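Local coordinates for Cobalt/magnesium transport protein CorA (Methanocaldococcus jannaschii, PDB 4EGW) that mediates the influx of magnesium ions across the cell membrane as a homopentamer that opens when cytoplasmic magnesium is low and closes when it is high, at residues 150-153 / 154-158; 157-160 / 161-165; 238-241 / 242-246; 264-267 / 268-271. All blocks are in the same frame, centred on the assembly; numbering follows the deposited sequence.

Contact 1: 150-153 / 154-158; sequences FERG and IGFLL. With BU1 (1,4-butanediol), chain U.
Arg152 lies across one face of the Phe156 ring, and the contact there is both CH-pi and cation-pi. Its CD sits almost over the middle of the ring, 3.6 Å from the Phe156 centroid and only 9° off the normal. The guanidinium reaches further along: Arg152 CZ is 4.5 Å from the same centroid and still over the face, although the two planes are turned 61° apart. An extended chain from CG to NE carries the charge past the ring centre, so that Arg152 NH1 comes to rest by Phe156 CD1, 3.2 Å away.

Apolar contacts are made by the Phe150 ring. Phe156 CD2 meets it at the edge, 4.2 Å from Phe150 CE1, and Leu157 CD1 approaches Phe150 CZ at 3.9 Å. A type I turn, Phe150 to Gly153, brings these groups together where the loop after helix 132-143 enters helix 156-186. The turn is closed by a weak bond from Gly153 N to Phe150 O, and it leaves little room beside Gly153 CA. With an alanine at Phe156 the Arg152 guanidinium is likely to lose its aromatic platform, and a gap to open beside Phe150 CE1.

The bound 1,4-butanediol covers one Phe150 face, its C2 lying 4.0 Å above the ring plane toward the rim. Leu140, Lys144 and Val149 complete that pocket.

Contact 2: 157-160 / 161-165; sequences LLYH and ILNEI
Leu158 O accepts Leu162 N at 2.9 Å, one of the i to i+4 backbone bonds that wind residues 157-165 into regular alpha-helix. This is the first part of the long helix 156-186, packed between the sheet and helix 233-270 of the cytoplasmic domain. His160 O likewise receives Glu164 N, whereas the bond from Ile161 N to Leu157 O is weak.

Several side chains four apart meet along the helix. Leu158 and Leu162 cross at an angle, with their CD1 methyls 3.5 Å apart, and Leu162 continues onto Tyr100 of strand 96-104. Ile161 sends CD1 toward Leu157 CG, 4.4 Å away, on the flank that faces Leu123 and Leu137. Glu164, its chain bent at chi2, forms a salt bridge through OE1 with Arg136 NE.

Toward helix 233-270, Tyr159 and Asn163 run side by side in the same direction, with the ring and amide planes only 21° apart. Both have CG anti to the backbone N (chi1 155° and -156°), which explains their shared course. Asn163 CB lies over one ring face, 4.1 Å from the Tyr159 centroid, in a CH-pi contact. The amide carbon follows toward the phenol end, Asn163 CG lying over Tyr159 CZ at 3.6 Å.

Contact 3: 238-241 / 242-246; sequences NFED and LYYDT
Glu240 O receives Tyr244 N at 2.8 Å, one of the successive i to i+4 backbone bonds of the long helix 233-270 in the cytoplasmic domain. Phe239 O takes Tyr243 N at 2.6 Å, and Asp241 O accepts Asp245 N. At the start of the series the bond from Leu242 N to Asn238 O is weak, and the position of that oxygen is less sure. Leu242 O takes two donors, Thr246 N at 3.1 Å and the Thr246 hydroxyl, through OG1, in a bond modelled very short (2.5 Å). The hydroxyl of this buried threonine is thereby probably satisfied within its own helix.

Among the acidic side chains, Asp241 OD2 is hydrogen-bonded to a hexane-1,6-diol, probably a guest from the crystallisation liquor, at so short a range that the detail is doubtful. Asp241 and Asp245, one turn apart, would carry like charges if both are ionised, but their OD2 atoms remain 6.6 Å from each other. Phe239 and Leu242 make a looser apolar touch on the buried side, where Leu242 also packs on helices 156-186 and 193-225.

On the exposed side Glu240 and Tyr244 extend the same way, side by side, with carboxylate and ring planes 33° apart. Glu240 CG, anti to the backbone N (chi1 -169°), starts an extended chain that leaves OE2 3.4 Å from Tyr244 OH. Nearer the backbone, Glu240 O sits 3.3 Å above the Tyr244 ring plane, toward its rim.

Contact 4: 264-267 / 268-271; sequences MDIT and LSLE
The C-terminal turn of helix 233-270 is the setting here: Glu271 is the first residue to leave helical geometry. Met264 and Leu268 meet on one flank, where Met264 CE touches Leu268 CD1 at 3.5 Å. The methionine chain starts anti to its amide nitrogen (chi1 -167°) and then bends at chi2, which swings the methyl along the helix to the leucine. Ile266 and Leu270 cross one turn apart on another flank, with Ile266 CG2 3.9 Å from Leu270 CD2, whose place is less sure.

Ser269 N is bonded to Asp265 O at 2.9 Å, in the i to i+4 pattern. The serine hydroxyl turns back to the same backbone, with OG 3.0 Å from Asp265 O and within reach of Ile266 O too, so its proton has two candidate acceptors. Leu270 N has only weak bonds, to Ile266 O, itself less surely placed, and to Thr267 O at 3.5 Å.

A glycine in place of Leu270 would probably take away part of the apolar cover of Leu187 and Tyr191. Met264 and Thr267 pack on Met196 and Ile199 of helix 193-225, while Ile266 and Leu270 reach the loop between helices 156-186 and 193-225.

How the contacts relate
From the N terminus, contact 1 comes first and shapes the turn that leads from the loop after helix 132-143 into helix 156-186. Contact 2 follows without a break, sharing Leu157 and Leu158, and carries that helix onward. Contacts 3 and 4 come later, both on helix 233-270, with centres about 38 Å apart. All are local and none encloses another: contacts 1 and 2 overlap, and the rest follow in series. In space contact 3 returns to the first two: Phe239 packs on Leu158 and Tyr159, and Leu242 on Tyr159 and Asn163, tying the starts of the two long helices together. Contact 4 stands apart at the far end, its centre about 51 Å from that of contact 1.

Contact 1: 150-153 / 154-158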
loop_
_atom_site.group_PDB
_atom_site.type_symbol
_atom_site.label_atom_id
_atom_site.label_comp_id
_atom_site.label_asym_id
_atom_site.label_seq_id
_atom_site.Cartn_x
_atom_site.Cartn_y
_atom_site.Cartn_z
ATOM N N PHE A 150 -1.914 15.985 17.051
ATOM C CA PHE A 150 -0.697 15.485 16.428
ATOM C C PHE A 150 0.338 15.358 17.527
ATOM O O PHE A 150 1.506 15.069 17.279
ATOM C CB PHE A 150 -0.191 16.398 15.320
ATOM C CG PHE A 150 0.592 15.671 14.272
ATOM C CD1 PHE A 150 0.840 14.314 14.403
ATOM C CD2 PHE A 150 1.076 16.336 13.159
ATOM C CE1 PHE A 150 1.557 13.631 13.446
ATOM C CE2 PHE A 150 1.794 15.660 12.198
ATOM C CZ PHE A 150 2.036 14.302 12.340
ATOM N N GLU A 151 -0.126 15.589 18.750
ATOM C CA GLU A 151 0.715 15.660 19.933
ATOM C C GLU A 151 1.495 14.365 20.143
ATOM O O GLU A 151 2.406 14.315 20.965
ATOM C CB GLU A 151 -0.151 15.964 21.155
ATOM C CG GLU A 151 -1.072 17.157 20.954
ATOM C CD GLU A 151 -2.191 17.219 21.977
ATOM O OE1 GLU A 151 -2.341 16.251 22.750
ATOM O OE2 GLU A 151 -2.925 18.233 22.005
ATOM N N ARG A 152 1.120 13.320 19.410
ATOM C CA ARG A 152 1.905 12.084 19.359
ATOM C C ARG A 152 3.247 12.334 18.656
ATOM O O ARG A 152 4.128 11.472 18.626
ATOM C CB ARG A 152 1.123 10.966 18.653
ATOM C CG ARG A 152 1.519 9.547 19.085
ATOM C CD ARG A 152 0.781 8.470 18.281
ATOM N NE ARG A 152 0.699 7.179 18.975
ATOM C CZ ARG A 152 1.576 6.184 18.844
ATOM N NH1 ARG A 152 2.624 6.319 18.042
ATOM N NH2 ARG A 152 1.407 5.053 19.519
ATOM N N GLY A 153 3.393 13.536 18.112
ATOM C CA GLY A 153 4.420 13.846 17.134
ATOM C C GLY A 153 5.883 13.522 17.383
ATOM O O GLY A 153 6.381 13.513 18.506
ATOM N N ILE A 154 6.541 13.208 16.274
ATOM C CA ILE A 154 7.998 13.115 16.113
ATOM C C ILE A 154 8.782 12.122 16.954
ATOM O O ILE A 154 9.991 12.278 17.109
ATOM C CB ILE A 154 8.703 14.492 16.258
ATOM C CG1 ILE A 154 10.094 14.457 15.611
ATOM C CG2 ILE A 154 8.804 14.898 17.720
ATOM C CD1 ILE A 154 11.145 15.250 16.361
ATOM N N GLY A 155 8.137 11.105 17.507
ATOM C CA GLY A 155 8.732 9.795 17.393
ATOM C C GLY A 155 7.849 9.206 16.324
ATOM O O GLY A 155 8.181 8.259 15.614
ATOM N N PHE A 156 6.687 9.836 16.219
ATOM C CA PHE A 156 5.623 9.377 15.361
ATOM C C PHE A 156 5.809 9.866 13.952
ATOM O O PHE A 156 5.657 9.110 12.989
ATOM C CB PHE A 156 4.284 9.853 15.914
ATOM C CG PHE A 156 3.115 9.089 15.385
ATOM C CD1 PHE A 156 3.193 7.708 15.231
ATOM C CD2 PHE A 156 1.938 9.741 15.041
ATOM C CE1 PHE A 156 2.116 6.983 14.742
ATOM C CE2 PHE A 156 0.855 9.025 14.552
ATOM C CZ PHE A 156 0.946 7.638 14.399
ATOM N N LEU A 157 6.162 11.145 13.854
ATOM C CA LEU A 157 6.267 11.829 12.577
ATOM C C LEU A 157 7.290 11.098 11.736
ATOM O O LEU A 157 7.104 10.871 10.538
ATOM C CB LEU A 157 6.696 13.283 12.794
ATOM C CG LEU A 157 6.863 14.177 11.561
ATOM C CD1 LEU A 157 5.586 14.226 10.769
ATOM C CD2 LEU A 157 7.273 15.581 11.963
ATOM N N LEU A 158 8.370 10.707 12.393
ATOM C CA LEU A 158 9.436 9.989 11.728
ATOM C C LEU A 158 8.939 8.712 11.067
ATOM O O LEU A 158 9.083 8.509 9.859
ATOM C CB LEU A 158 10.476 9.618 12.753
ATOM C CG LEU A 158 11.505 8.686 12.161
ATOM C CD1 LEU A 158 12.091 9.287 10.864
ATOM C CD2 LEU A 158 12.559 8.429 13.229
HETATM C C1 BU1 U . -0.533 12.518 11.190
HETATM C C2 BU1 U . -1.923 12.533 11.726
HETATM C C3 BU1 U . -2.096 12.239 13.176
HETATM C C4 BU1 U . -3.487 12.210 13.710
HETATM O O5 BU1 U . -0.372 12.609 9.822
HETATM O O6 BU1 U . -4.481 12.749 12.916
#

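Contact 2: 157-160 / 161-165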
loop_
_atom_site.group_PDB
_atom_site.type_symbol
_atom_site.label_atom_id
_atom_site.label_comp_id
_atom_site.label_asym_id
_atom_site.label_seq_id
_atom_site.Cartn_x
_atom_site.Cartn_y
_atom_site.Cartn_z
ATOM N N LEU A 157 6.162 11.145 13.854
ATOM C CA LEU A 157 6.267 11.829 12.577
ATOM C C LEU A 157 7.290 11.098 11.736
ATOM O O LEU A 157 7.104 10.871 10.538
ATOM C CB LEU A 157 6.696 13.283 12.794
ATOM C CG LEU A 157 6.863 14.177 11.561
ATOM C CD1 LEU A 157 5.586 14.226 10.769
ATOM C CD2 LEU A 157 7.273 15.581 11.963
ATOM N N LEU A 158 8.370 10.707 12.393
ATOM C CA LEU A 158 9.436 9.989 11.728
ATOM C C LEU A 158 8.939 8.712 11.067
ATOM O O LEU A 158 9.083 8.509 9.859
ATOM C CB LEU A 158 10.476 9.618 12.753
ATOM C CG LEU A 158 11.505 8.686 12.161
ATOM C CD1 LEU A 158 12.091 9.287 10.864
ATOM C CD2 LEU A 158 12.559 8.429 13.229
ATOM N N TYR A 159 8.350 7.854 11.886
ATOM C CA TYR A 159 7.809 6.599 11.422
ATOM C C TYR A 159 6.904 6.762 10.209
ATOM O O TYR A 159 6.961 5.971 9.267
ATOM C CB TYR A 159 7.032 5.938 12.547
ATOM C CG TYR A 159 5.978 4.997 12.049
ATOM C CD1 TYR A 159 4.697 5.453 11.764
ATOM C CD2 TYR A 159 6.258 3.655 11.854
ATOM C CE1 TYR A 159 3.722 4.600 11.302
ATOM C CE2 TYR A 159 5.287 2.789 11.394
ATOM C CZ TYR A 159 4.020 3.268 11.120
ATOM O OH TYR A 159 3.042 2.414 10.659
ATOM N N HIS A 160 6.053 7.776 10.234
ATOM C CA HIS A 160 5.100 7.936 9.146
ATOM C C HIS A 160 5.770 8.142 7.813
ATOM O O HIS A 160 5.461 7.465 6.836
ATOM C CB HIS A 160 4.123 9.061 9.438
ATOM C CG HIS A 160 2.932 8.602 10.208
ATOM N ND1 HIS A 160 2.516 7.288 10.198
ATOM C CD2 HIS A 160 2.082 9.261 11.028
ATOM C CE1 HIS A 160 1.453 7.159 10.969
ATOM N NE2 HIS A 160 1.169 8.341 11.487
ATOM N N ILE A 161 6.691 9.088 7.775
ATOM C CA ILE A 161 7.477 9.267 6.584
ATOM C C ILE A 161 8.070 7.905 6.242
ATOM O O ILE A 161 7.888 7.399 5.134
ATOM C CB ILE A 161 8.576 10.290 6.821
ATOM C CG1 ILE A 161 8.037 11.423 7.701
ATOM C CG2 ILE A 161 9.078 10.817 5.498
ATOM C CD1 ILE A 161 9.088 12.420 8.150
ATOM N N LEU A 162 8.754 7.299 7.204
ATOM C CA LEU A 162 9.374 5.999 6.964
ATOM C C LEU A 162 8.325 5.030 6.442
ATOM O O LEU A 162 8.561 4.262 5.502
ATOM C CB LEU A 162 10.003 5.457 8.244
ATOM C CG LEU A 162 11.470 5.851 8.467
ATOM C CD1 LEU A 162 11.747 7.287 8.051
ATOM C CD2 LEU A 162 11.916 5.599 9.901
ATOM N N ASN A 163 7.150 5.086 7.052
ATOM C CA ASN A 163 6.059 4.247 6.619
ATOM C C ASN A 163 5.650 4.558 5.193
ATOM O O ASN A 163 5.610 3.665 4.348
ATOM C CB ASN A 163 4.852 4.415 7.520
ATOM C CG ASN A 163 3.957 3.208 7.491
ATOM O OD1 ASN A 163 4.435 2.072 7.372
ATOM N ND2 ASN A 163 2.657 3.434 7.595
ATOM N N GLU A 164 5.328 5.818 4.925
ATOM C CA GLU A 164 4.927 6.193 3.581
ATOM C C GLU A 164 5.974 5.764 2.589
ATOM O O GLU A 164 5.643 5.277 1.512
ATOM C CB GLU A 164 4.662 7.687 3.452
ATOM C CG GLU A 164 3.221 8.074 3.731
ATOM C CD GLU A 164 2.225 7.171 3.021
ATOM O OE1 GLU A 164 2.453 6.843 1.830
ATOM O OE2 GLU A 164 1.221 6.783 3.664
ATOM N N ILE A 165 7.241 5.920 2.942
ATOM C CA ILE A 165 8.283 5.468 2.041
ATOM C C ILE A 165 8.062 3.990 1.836
ATOM O O ILE A 165 7.806 3.538 0.721
ATOM C CB ILE A 165 9.671 5.675 2.630
ATOM C CG1 ILE A 165 9.954 7.164 2.804
ATOM C CG2 ILE A 165 10.723 5.030 1.747
ATOM C CD1 ILE A 165 11.327 7.439 3.364
#

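Contact 3: 238-241 / 242-246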
loop_
_atom_site.group_PDB
_atom_site.type_symbol
_atom_site.label_atom_id
_atom_site.label_comp_id
_atom_site.label_asym_id
_atom_site.label_seq_id
_atom_site.Cartn_x
_atom_site.Cartn_y
_atom_site.Cartn_z
ATOM N N ASN A 238 5.959 0.689 16.637
ATOM C CA ASN A 238 5.593 1.187 15.309
ATOM C C ASN A 238 6.681 0.973 14.265
ATOM O O ASN A 238 6.392 0.766 13.088
ATOM C CB ASN A 238 5.229 2.675 15.367
ATOM C CG ASN A 238 3.861 2.929 15.990
ATOM O OD1 ASN A 238 3.479 2.300 16.980
ATOM N ND2 ASN A 238 3.115 3.857 15.403
ATOM N N PHE A 239 7.935 1.026 14.689
ATOM C CA PHE A 239 9.022 0.752 13.757
ATOM C C PHE A 239 9.185 -0.745 13.560
ATOM O O PHE A 239 9.752 -1.186 12.567
ATOM C CB PHE A 239 10.323 1.401 14.224
ATOM C CG PHE A 239 10.248 2.904 14.291
ATOM C CD1 PHE A 239 10.082 3.654 13.140
ATOM C CD2 PHE A 239 10.337 3.569 15.505
ATOM C CE1 PHE A 239 10.008 5.039 13.196
ATOM C CE2 PHE A 239 10.263 4.955 15.570
ATOM C CZ PHE A 239 10.096 5.689 14.414
ATOM N N GLU A 240 8.653 -1.518 14.504
ATOM C CA GLU A 240 8.738 -2.975 14.468
ATOM C C GLU A 240 7.799 -3.506 13.389
ATOM O O GLU A 240 8.168 -4.364 12.583
ATOM C CB GLU A 240 8.359 -3.543 15.836
ATOM C CG GLU A 240 8.637 -5.022 16.045
ATOM C CD GLU A 240 8.021 -5.526 17.344
ATOM O OE1 GLU A 240 7.182 -4.791 17.918
ATOM O OE2 GLU A 240 8.369 -6.646 17.790
ATOM N N ASP A 241 6.580 -2.978 13.383
ATOM C CA ASP A 241 5.652 -3.231 12.298
ATOM C C ASP A 241 6.347 -2.909 10.992
ATOM O O ASP A 241 6.404 -3.725 10.070
ATOM C CB ASP A 241 4.432 -2.329 12.448
ATOM C CG ASP A 241 3.604 -2.670 13.667
ATOM O OD1 ASP A 241 4.102 -3.437 14.526
ATOM O OD2 ASP A 241 2.455 -2.176 13.767
ATOM N N LEU A 242 6.882 -1.698 10.932
ATOM C CA LEU A 242 7.547 -1.202 9.747
ATOM C C LEU A 242 8.721 -2.120 9.388
ATOM O O LEU A 242 8.971 -2.408 8.215
ATOM C CB LEU A 242 8.010 0.228 10.004
ATOM C CG LEU A 242 8.303 1.115 8.805
ATOM C CD1 LEU A 242 7.329 0.806 7.688
ATOM C CD2 LEU A 242 8.223 2.576 9.219
ATOM N N TYR A 243 9.431 -2.586 10.407
ATOM C CA TYR A 243 10.482 -3.566 10.213
ATOM C C TYR A 243 9.935 -4.824 9.518
ATOM O O TYR A 243 10.538 -5.330 8.556
ATOM C CB TYR A 243 11.103 -3.902 11.571
ATOM C CG TYR A 243 12.021 -5.109 11.608
ATOM C CD1 TYR A 243 13.109 -5.215 10.752
ATOM C CD2 TYR A 243 11.823 -6.122 12.538
ATOM C CE1 TYR A 243 13.956 -6.317 10.802
ATOM C CE2 TYR A 243 12.663 -7.223 12.594
ATOM C CZ TYR A 243 13.726 -7.319 11.725
ATOM O OH TYR A 243 14.562 -8.413 11.785
ATOM N N TYR A 244 8.787 -5.309 9.996
ATOM C CA TYR A 244 8.154 -6.527 9.472
ATOM C C TYR A 244 7.832 -6.478 7.981
ATOM O O TYR A 244 8.109 -7.421 7.227
ATOM C CB TYR A 244 6.861 -6.806 10.230
ATOM C CG TYR A 244 7.057 -7.371 11.617
ATOM C CD1 TYR A 244 8.222 -8.054 11.959
ATOM C CD2 TYR A 244 6.069 -7.234 12.587
ATOM C CE1 TYR A 244 8.395 -8.578 13.233
ATOM C CE2 TYR A 244 6.233 -7.756 13.857
ATOM C CZ TYR A 244 7.396 -8.426 14.175
ATOM O OH TYR A 244 7.553 -8.941 15.444
ATOM N N ASP A 245 7.221 -5.381 7.561
ATOM C CA ASP A 245 6.813 -5.250 6.177
ATOM C C ASP A 245 8.024 -5.060 5.289
ATOM O O ASP A 245 8.064 -5.571 4.167
ATOM C CB ASP A 245 5.848 -4.092 6.052
ATOM C CG ASP A 245 4.787 -4.138 7.119
ATOM O OD1 ASP A 245 4.460 -5.262 7.569
ATOM O OD2 ASP A 245 4.295 -3.066 7.524
ATOM N N THR A 246 9.010 -4.333 5.811
ATOM C CA THR A 246 10.294 -4.176 5.140
ATOM C C THR A 246 10.866 -5.545 4.799
ATOM O O THR A 246 11.307 -5.786 3.673
ATOM C CB THR A 246 11.304 -3.450 6.031
ATOM O OG1 THR A 246 10.741 -2.216 6.485
ATOM C CG2 THR A 246 12.601 -3.175 5.265
#

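Contact 4: 264-267 / 268-271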
loop_
_atom_site.group_PDB
_atom_site.type_symbol
_atom_site.label_atom_id
_atom_site.label_comp_id
_atom_site.label_asym_id
_atom_site.label_seq_id
_atom_site.Cartn_x
_atom_site.Cartn_y
_atom_site.Cartn_z
ATOM N N MET A 264 14.550 -15.112 -17.360
ATOM C CA MET A 264 15.731 -14.812 -18.155
ATOM C C MET A 264 16.243 -16.088 -18.740
ATOM O O MET A 264 16.387 -16.202 -19.954
ATOM C CB MET A 264 16.849 -14.175 -17.342
ATOM C CG MET A 264 17.945 -13.583 -18.229
ATOM S SD MET A 264 17.338 -12.168 -19.190
ATOM C CE MET A 264 18.459 -12.218 -20.582
ATOM N N ASP A 265 16.507 -17.053 -17.866
ATOM C CA ASP A 265 17.013 -18.347 -18.300
ATOM C C ASP A 265 16.141 -18.782 -19.472
ATOM O O ASP A 265 16.635 -19.288 -20.482
ATOM C CB ASP A 265 16.918 -19.381 -17.167
ATOM C CG ASP A 265 17.775 -19.020 -15.946
ATOM O OD1 ASP A 265 18.662 -18.142 -16.046
ATOM O OD2 ASP A 265 17.562 -19.638 -14.879
ATOM N N ILE A 266 14.841 -18.537 -19.342
ATOM C CA ILE A 266 13.890 -18.891 -20.379
ATOM C C ILE A 266 14.141 -18.097 -21.649
ATOM O O ILE A 266 14.307 -18.676 -22.717
ATOM C CB ILE A 266 12.450 -18.642 -19.926
ATOM C CG1 ILE A 266 12.192 -19.355 -18.600
ATOM C CG2 ILE A 266 11.490 -19.114 -20.989
ATOM C CD1 ILE A 266 12.676 -20.797 -18.582
ATOM N N THR A 267 14.190 -16.774 -21.528
ATOM C CA THR A 267 14.376 -15.928 -22.692
ATOM C C THR A 267 15.581 -16.459 -23.443
ATOM O O THR A 267 15.652 -16.381 -24.671
ATOM C CB THR A 267 14.656 -14.470 -22.294
ATOM O OG1 THR A 267 13.703 -14.050 -21.317
ATOM C CG2 THR A 267 14.554 -13.554 -23.502
ATOM N N LEU A 268 16.514 -17.026 -22.682
ATOM C CA LEU A 268 17.779 -17.532 -23.206
ATOM C C LEU A 268 17.668 -18.903 -23.885
ATOM O O LEU A 268 18.370 -19.181 -24.858
ATOM C CB LEU A 268 18.829 -17.558 -22.088
ATOM C CG LEU A 268 19.714 -16.305 -21.958
ATOM C CD1 LEU A 268 19.081 -15.058 -22.590
ATOM C CD2 LEU A 268 20.117 -16.051 -20.500
ATOM N N SER A 269 16.797 -19.763 -23.370
ATOM C CA SER A 269 16.537 -21.043 -24.014
ATOM C C SER A 269 15.652 -20.900 -25.264
ATOM O O SER A 269 15.443 -21.861 -26.004
ATOM C CB SER A 269 15.957 -22.049 -23.017
ATOM O OG SER A 269 15.147 -21.411 -22.043
ATOM N N LEU A 270 15.137 -19.699 -25.501
ATOM C CA LEU A 270 14.470 -19.411 -26.759
ATOM C C LEU A 270 15.540 -19.269 -27.826
ATOM O O LEU A 270 15.651 -20.105 -28.726
ATOM C CB LEU A 270 13.665 -18.115 -26.671
ATOM C CG LEU A 270 12.284 -18.213 -26.028
ATOM C CD1 LEU A 270 11.749 -19.626 -26.170
ATOM C CD2 LEU A 270 12.330 -17.808 -24.574
ATOM N N GLU A 271 16.338 -18.212 -27.703
ATOM C CA GLU A 271 17.438 -17.968 -28.626
ATOM C C GLU A 271 18.411 -16.939 -28.047
ATOM O O GLU A 271 18.170 -16.397 -26.970
ATOM C CB GLU A 271 16.891 -17.473 -29.966
ATOM C CG GLU A 271 17.586 -18.068 -31.173
ATOM C CD GLU A 271 17.507 -19.577 -31.191
ATOM O OE1 GLU A 271 18.560 -20.224 -31.001
ATOM O OE2 GLU A 271 16.393 -20.114 -31.391
#